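Local coordinates for protein acetyltransferase, GNAT family (Enterococcus faecalis, PDB 1U6M) that probably transfers acyl groups, most likely acetyl from acetyl-CoA, to a substrate not yet identified, as a member of the GNAT family, at residues R5-T8 with K9-Q13; E80-I83 with D84-L87; R88-F91 with K92-L96. One frame throughout, in Å; residues are numbered along the deposited sequence.

Contact 1 of 3, residues R5-T8 with K9-Q13; sequences RSAT and KEDGQ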
loop_
_atom_site.group_PDB
_atom_site.type_symbol
_atom_site.label_atom_id
_atom_site.label_comp_id
_atom_site.label_asym_id
_atom_site.label_seq_id
_atom_site.Cartn_x
_atom_site.Cartn_y
_atom_site.Cartn_z
ATOM N N ARG A 5 -13.272 -7.501 -2.899
ATOM C CA ARG A 5 -14.136 -6.820 -1.933
ATOM C C ARG A 5 -13.235 -5.851 -1.185
ATOM O O ARG A 5 -11.996 -5.989 -1.224
ATOM C CB ARG A 5 -14.739 -7.802 -0.943
ATOM C CG ARG A 5 -13.708 -8.734 -0.302
ATOM C CD ARG A 5 -14.386 -9.495 0.801
ATOM N NE ARG A 5 -13.503 -10.391 1.552
ATOM C CZ ARG A 5 -12.676 -10.010 2.546
ATOM N NH1 ARG A 5 -12.597 -8.728 2.955
ATOM N NH2 ARG A 5 -11.922 -10.933 3.140
ATOM N N SER A 6 -13.830 -4.883 -0.508
ATOM C CA SER A 6 -13.018 -4.079 0.348
ATOM C C SER A 6 -12.656 -4.826 1.659
ATOM O O SER A 6 -13.386 -5.713 2.087
ATOM C CB SER A 6 -13.612 -2.682 0.562
ATOM O OG SER A 6 -14.982 -2.728 0.785
ATOM N N ALA A 7 -11.485 -4.521 2.232
ATOM C CA ALA A 7 -11.039 -5.173 3.452
ATOM C C ALA A 7 -12.011 -4.908 4.620
ATOM O O ALA A 7 -12.761 -3.927 4.603
ATOM C CB ALA A 7 -9.636 -4.752 3.802
ATOM N N THR A 8 -12.031 -5.813 5.598
ATOM C CA THR A 8 -12.799 -5.564 6.809
ATOM C C THR A 8 -11.812 -5.521 7.962
ATOM O O THR A 8 -10.618 -5.808 7.790
ATOM C CB THR A 8 -13.856 -6.682 7.069
ATOM O OG1 THR A 8 -13.188 -7.964 7.223
ATOM C CG2 THR A 8 -14.819 -6.794 5.887
ATOM N N LYS A 9 -12.334 -5.225 9.145
ATOM C CA LYS A 9 -11.563 -5.135 10.330
ATOM C C LYS A 9 -10.915 -6.482 10.625
ATOM O O LYS A 9 -9.793 -6.507 11.123
ATOM C CB LYS A 9 -12.456 -4.632 11.479
ATOM C CG LYS A 9 -11.682 -4.292 12.788
ATOM C CD LYS A 9 -12.579 -4.147 14.005
ATOM C CE LYS A 9 -11.782 -4.538 15.281
ATOM N NZ LYS A 9 -12.176 -3.710 16.530
ATOM N N GLU A 10 -11.584 -7.598 10.284
ATOM C CA GLU A 10 -11.017 -8.954 10.505
ATOM C C GLU A 10 -9.922 -9.408 9.519
ATOM O O GLU A 10 -9.230 -10.449 9.732
ATOM C CB GLU A 10 -12.083 -10.031 10.669
ATOM C CG GLU A 10 -13.451 -9.695 10.164
ATOM C CD GLU A 10 -14.208 -8.702 11.072
ATOM O OE1 GLU A 10 -13.903 -8.636 12.266
ATOM O OE2 GLU A 10 -15.097 -7.982 10.575
ATOM N N ASP A 11 -9.690 -8.602 8.492
ATOM C CA ASP A 11 -8.538 -8.810 7.636
ATOM C C ASP A 11 -7.224 -8.263 8.217
ATOM O O ASP A 11 -6.193 -8.292 7.545
ATOM C CB ASP A 11 -8.777 -8.184 6.272
ATOM C CG ASP A 11 -9.943 -8.832 5.517
ATOM O OD1 ASP A 11 -10.099 -10.087 5.481
ATOM O OD2 ASP A 11 -10.717 -8.052 4.958
ATOM N N GLY A 12 -7.246 -7.803 9.466
ATOM C CA GLY A 12 -6.063 -7.238 10.133
ATOM C C GLY A 12 -4.819 -8.097 10.113
ATOM O O GLY A 12 -3.767 -7.642 9.667
ATOM N N GLN A 13 -4.907 -9.331 10.595
ATOM C CA GLN A 13 -3.727 -10.205 10.614
ATOM C C GLN A 13 -3.228 -10.485 9.189
ATOM O O GLN A 13 -1.993 -10.469 8.942
ATOM C CB GLN A 13 -4.041 -11.519 11.353
ATOM C CG GLN A 13 -4.330 -11.371 12.864
ATOM C CD GLN A 13 -3.043 -11.273 13.641
ATOM O OE1 GLN A 13 -2.082 -11.982 13.327
ATOM N NE2 GLN A 13 -2.985 -10.364 14.618
HETATM O O HOH W 1 -12.874 -10.317 6.709
#
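The guanidinium of Arg5 and the carboxylate of Asp11 meet edge to edge, their planes 18° apart. Arg5 grips end-on with two nitrogens. NH1 bonds OD2 of Asp11 at 2.8 Å on its syn lone pair. NH2 bonds OD1 of Asp11 at 3.1 Å. Both oxygens lie nearly in the guanidinium plane, and both bonds are almost straight. NH1 of Arg5 also reaches the carbonyl O of Ser6, and NE forms a salt bridge with Glu63, so the guanidinium is held in a fixed rotation. Asp11 OD2 takes a second bond from the other side: the backbone N of Thr8 donates at 2.7 Å, on the anti side and 31° out of the carboxylate plane. In return, the N of Asp11 donates to the O of Thr8 at 3.0 Å. The turn leads from strand 3-6, at one edge of the GNAT sheet, into helix 12-25. Asp11 is the N-cap residue by position, but its carboxylate is turned back to the strand and makes no capping bond. Val61 of the adjacent strand 59-64 and Val68 of strand 67-76, one further in, touch both Arg5 and Asp11. A water donates to OD1 of Asp11 at 3.0 Å.

Contact 2 of 3, residues E80-I83 with D84-L87; sequences EKII and DEPL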
loop_
_atom_site.group_PDB
_atom_site.type_symbol
_atom_site.label_atom_id
_atom_site.label_comp_id
_atom_site.label_asym_id
_atom_site.label_seq_id
_atom_site.Cartn_x
_atom_site.Cartn_y
_atom_site.Cartn_z
ATOM N N GLU A 80 -1.447 11.923 2.792
ATOM C CA GLU A 80 -0.105 11.360 2.955
ATOM C C GLU A 80 0.676 11.712 4.245
ATOM O O GLU A 80 1.627 10.994 4.655
ATOM C CB GLU A 80 0.776 11.726 1.761
ATOM C CG GLU A 80 1.854 10.603 1.632
ATOM C CD GLU A 80 2.951 10.866 0.628
ATOM O OE1 GLU A 80 3.831 9.969 0.504
ATOM O OE2 GLU A 80 2.925 11.952 -0.027
ATOM N N LYS A 81 0.320 12.834 4.843
ATOM C CA LYS A 81 1.038 13.281 5.995
ATOM C C LYS A 81 0.396 12.743 7.297
ATOM O O LYS A 81 1.018 12.777 8.338
ATOM C CB LYS A 81 1.123 14.817 5.971
ATOM C CG LYS A 81 2.475 15.338 5.521
ATOM C CD LYS A 81 2.667 15.407 4.058
ATOM C CE LYS A 81 4.130 15.805 3.798
ATOM N NZ LYS A 81 4.490 16.341 2.414
ATOM N N ILE A 82 -0.826 12.246 7.231
ATOM C CA ILE A 82 -1.508 11.745 8.405
ATOM C C ILE A 82 -1.570 10.202 8.540
ATOM O O ILE A 82 -2.113 9.699 9.553
ATOM C CB ILE A 82 -2.934 12.402 8.612
ATOM C CG1 ILE A 82 -3.889 12.182 7.420
ATOM C CG2 ILE A 82 -2.802 13.874 8.811
ATOM C CD1 ILE A 82 -4.951 11.073 7.650
ATOM N N ILE A 83 -1.013 9.456 7.561
ATOM C CA ILE A 83 -1.302 8.006 7.417
ATOM C C ILE A 83 -0.548 7.060 8.391
ATOM O O ILE A 83 -1.021 5.969 8.742
ATOM C CB ILE A 83 -1.182 7.508 5.897
ATOM C CG1 ILE A 83 0.167 7.912 5.298
ATOM C CG2 ILE A 83 -2.480 7.919 5.073
ATOM C CD1 ILE A 83 0.421 7.400 3.907
ATOM N N ASP A 84 0.609 7.513 8.841
ATOM C CA ASP A 84 1.481 6.750 9.757
ATOM C C ASP A 84 1.259 6.997 11.233
ATOM O O ASP A 84 1.727 6.188 12.066
ATOM C CB ASP A 84 2.944 6.951 9.410
ATOM C CG ASP A 84 3.328 6.287 8.054
ATOM O OD1 ASP A 84 2.842 5.157 7.728
ATOM O OD2 ASP A 84 4.127 6.907 7.323
ATOM N N GLU A 85 0.517 8.072 11.546
ATOM C CA GLU A 85 0.163 8.434 12.927
ATOM C C GLU A 85 -0.437 7.279 13.717
ATOM O O GLU A 85 0.037 7.028 14.804
ATOM C CB GLU A 85 -0.796 9.647 13.060
ATOM C CG GLU A 85 -0.351 10.948 12.398
ATOM C CD GLU A 85 -1.312 12.126 12.688
ATOM O OE1 GLU A 85 -2.346 11.927 13.377
ATOM O OE2 GLU A 85 -1.032 13.247 12.262
ATOM N N PRO A 86 -1.508 6.619 13.202
ATOM C CA PRO A 86 -2.043 5.443 13.915
ATOM C C PRO A 86 -1.014 4.397 14.398
ATOM O O PRO A 86 -1.159 3.904 15.533
ATOM C CB PRO A 86 -3.050 4.871 12.908
ATOM C CG PRO A 86 -3.609 6.142 12.248
ATOM C CD PRO A 86 -2.351 6.934 12.015
ATOM N N LEU A 87 -0.004 4.075 13.574
ATOM C CA LEU A 87 1.030 3.095 13.992
ATOM C C LEU A 87 1.892 3.665 15.148
ATOM O O LEU A 87 2.263 2.932 16.045
ATOM C CB LEU A 87 1.981 2.691 12.847
ATOM C CG LEU A 87 2.502 1.249 12.754
ATOM C CD1 LEU A 87 3.929 1.003 12.064
ATOM C CD2 LEU A 87 2.257 0.312 13.979
HETATM O O HOH W 2 1.611 10.220 9.558
#
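Ile82 and Glu85 meet at an oblique angle where the loop after strand 67-76 enters helix 85-93. This is the entry to the helix, in the long connection between two neighbouring antiparallel strands of the GNAT sheet. Glu85 CG stands beside the backbone N (chi1 -56°), and the chain is extended beyond it. The side chain therefore runs back over the preceding turn. CG of Glu85 lies 3.6 Å from the carbonyl O of Ile82. Further out, OE2 of Glu85 comes to 3.9 Å from CG2 of Ile82, a van der Waals contact between a carboxylate oxygen and a methyl group. Pro86 follows in the first turn, where its lack of an N-H is easily tolerated. Its CD faces two carbonyl oxygens, the O of Ile82 and the O of Ile83, each 3.7 Å away. Ile83 and Asp84 turn to other parts of the chain. The side chain of Ile83 packs on Tyr75 and Arg53. The carboxylate of Asp84 forms a salt bridge with Arg53 through OD1. Its OD2 lies close to OE2 of Glu105; the nearby Arg53 probably offsets part of that like-charge repulsion. The backbone of the turn is joined by a water, which donates to the O of Lys81 at 2.9 Å and accepts from the N of Asp84 at 3.0 Å.

Contact 3 of 3, residues R88-F91 with K92-L96; sequences REVF and KKHGL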
loop_
_atom_site.group_PDB
_atom_site.type_symbol
_atom_site.label_atom_id
_atom_site.label_comp_id
_atom_site.label_asym_id
_atom_site.label_seq_id
_atom_site.Cartn_x
_atom_site.Cartn_y
_atom_site.Cartn_z
ATOM N N ARG A 88 2.231 4.949 15.093
ATOM C CA ARG A 88 2.931 5.631 16.212
ATOM C C ARG A 88 2.123 5.613 17.535
ATOM O O ARG A 88 2.686 5.395 18.584
ATOM C CB ARG A 88 3.281 7.054 15.804
ATOM C CG ARG A 88 4.117 7.085 14.484
ATOM C CD ARG A 88 4.871 8.372 14.292
ATOM N NE ARG A 88 5.538 8.406 13.005
ATOM C CZ ARG A 88 6.694 7.816 12.758
ATOM N NH1 ARG A 88 7.319 7.164 13.728
ATOM N NH2 ARG A 88 7.224 7.884 11.547
ATOM N N GLU A 89 0.812 5.787 17.450
ATOM C CA GLU A 89 -0.101 5.682 18.558
ATOM C C GLU A 89 -0.129 4.296 19.168
ATOM O O GLU A 89 -0.118 4.160 20.386
ATOM C CB GLU A 89 -1.527 6.023 18.111
ATOM C CG GLU A 89 -1.858 7.508 17.958
ATOM C CD GLU A 89 -3.368 7.713 17.629
ATOM O OE1 GLU A 89 -4.252 7.259 18.484
ATOM O OE2 GLU A 89 -3.644 8.281 16.498
ATOM N N VAL A 90 -0.202 3.273 18.318
ATOM C CA VAL A 90 -0.139 1.871 18.712
ATOM C C VAL A 90 1.206 1.568 19.382
ATOM O O VAL A 90 1.213 0.925 20.435
ATOM C CB VAL A 90 -0.408 0.908 17.474
ATOM C CG1 VAL A 90 0.047 -0.491 17.721
ATOM C CG2 VAL A 90 -1.851 1.024 16.983
ATOM N N PHE A 91 2.328 1.958 18.781
ATOM C CA PHE A 91 3.652 1.916 19.482
ATOM C C PHE A 91 3.663 2.554 20.882
ATOM O O PHE A 91 4.086 1.931 21.840
ATOM C CB PHE A 91 4.771 2.563 18.646
ATOM C CG PHE A 91 5.389 1.637 17.654
ATOM C CD1 PHE A 91 4.592 0.912 16.761
ATOM C CD2 PHE A 91 6.751 1.453 17.631
ATOM C CE1 PHE A 91 5.147 0.024 15.851
ATOM C CE2 PHE A 91 7.337 0.557 16.723
ATOM C CZ PHE A 91 6.506 -0.151 15.811
ATOM N N LYS A 92 3.195 3.780 21.014
ATOM C CA LYS A 92 3.124 4.428 22.345
ATOM C C LYS A 92 2.289 3.647 23.402
ATOM O O LYS A 92 2.740 3.415 24.506
ATOM C CB LYS A 92 2.631 5.851 22.193
ATOM C CG LYS A 92 2.298 6.560 23.500
ATOM C CD LYS A 92 2.734 8.006 23.404
ATOM C CE LYS A 92 1.958 8.894 24.381
ATOM N NZ LYS A 92 2.231 10.296 23.952
ATOM N N LYS A 93 1.087 3.217 23.029
ATOM C CA LYS A 93 0.288 2.275 23.795
ATOM C C LYS A 93 1.026 1.031 24.308
ATOM O O LYS A 93 0.718 0.556 25.395
ATOM C CB LYS A 93 -0.912 1.817 22.956
ATOM C CG LYS A 93 -2.004 2.806 22.915
ATOM C CD LYS A 93 -3.255 2.116 22.462
ATOM C CE LYS A 93 -4.297 3.172 22.208
ATOM N NZ LYS A 93 -5.516 2.552 21.631
ATOM N N HIS A 94 1.966 0.517 23.523
ATOM C CA HIS A 94 2.736 -0.701 23.824
ATOM C C HIS A 94 4.150 -0.464 24.383
ATOM O O HIS A 94 4.973 -1.391 24.403
ATOM C CB HIS A 94 2.790 -1.600 22.562
ATOM C CG HIS A 94 1.442 -2.164 22.241
ATOM N ND1 HIS A 94 1.022 -3.393 22.710
ATOM C CD2 HIS A 94 0.360 -1.595 21.653
ATOM C CE1 HIS A 94 -0.247 -3.570 22.386
ATOM N NE2 HIS A 94 -0.664 -2.501 21.731
ATOM N N GLY A 95 4.413 0.780 24.817
ATOM C CA GLY A 95 5.687 1.148 25.438
ATOM C C GLY A 95 6.864 1.277 24.529
ATOM O O GLY A 95 7.967 1.245 24.984
ATOM N N LEU A 96 6.662 1.372 23.219
ATOM C CA LEU A 96 7.792 1.535 22.308
ATOM C C LEU A 96 7.972 3.023 21.906
ATOM O O LEU A 96 7.029 3.816 22.009
ATOM C CB LEU A 96 7.624 0.675 21.084
ATOM C CG LEU A 96 7.653 -0.845 20.912
ATOM C CD1 LEU A 96 8.610 -1.668 21.746
ATOM C CD2 LEU A 96 6.290 -1.418 20.962
#
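A Schellman motif ends helix 85-93. Gly95, with positive phi (74°), is its C-prime residue. The N of Leu96 donates to the O of Phe91 at 3.0 Å, and the N of Gly95 donates to the O of Lys92 at 3.1 Å. Before this, the helix keeps its regular bonds, from Lys92 N to Arg88 O and from Lys93 N to Glu89 O. At His94 the pattern frays. Its N is shared between the O of Val90 and the O of Phe91, and both bonds are weak. The O of Phe91 thus serves two backbone donors, and Leu96 N approaches it from 40° above the carbonyl plane.

The chain reversal brings Leu96 back to the side chain of Phe91. The two cross obliquely, with CB of Leu96 3.6 Å from CD2 of Phe91. This apolar contact across the helix end accompanies the backbone bond between the same two residues. Val90 and His94 lie side by side and point the same way. CG of His94 stands beside its backbone N (chi1 -68°), which turns the imidazole edge to the helix. CD2 of His94 lies 2.9 Å from the O of Val90, near the ring plane. CG1 of Val90 is 4.1 Å from the same CD2. NE2 of His94 is hydrogen-bonded to OE2 of Glu45 on helix 36-47.

Arg88 leads away from the helix end, and its NH1 bonds the carbonyls of Glu98 and Val100, just after the turn. Through Val90, Phe91 and His94 the end of helix 85-93 packs on helix 36-47. All three touch Leu42, Val90 also meets Glu45, and Phe91 reaches Ile30 in the loop before that helix.

Overall arrangement
Contacts 2 and 3 are the two ends of helix 85-93. Their segments adjoin in sequence, and their centres are 13 Å apart. Contact 1 belongs to a different element, the passage from strand 3-6 to helix 12-25, with its centre about 19 Å from that of contact 2 and 22 Å from that of contact 3. All three are partly buried. Contact 3 lies farthest from the chain centre and has the most exposed residues. The chemistry differs too. Contact 1 joins a salt bridge at the sheet edge to hydrogen bonds with the backbone. Contact 2 relies on van der Waals contacts and a water. Contact 3 combines main-chain helix bonds with apolar packing.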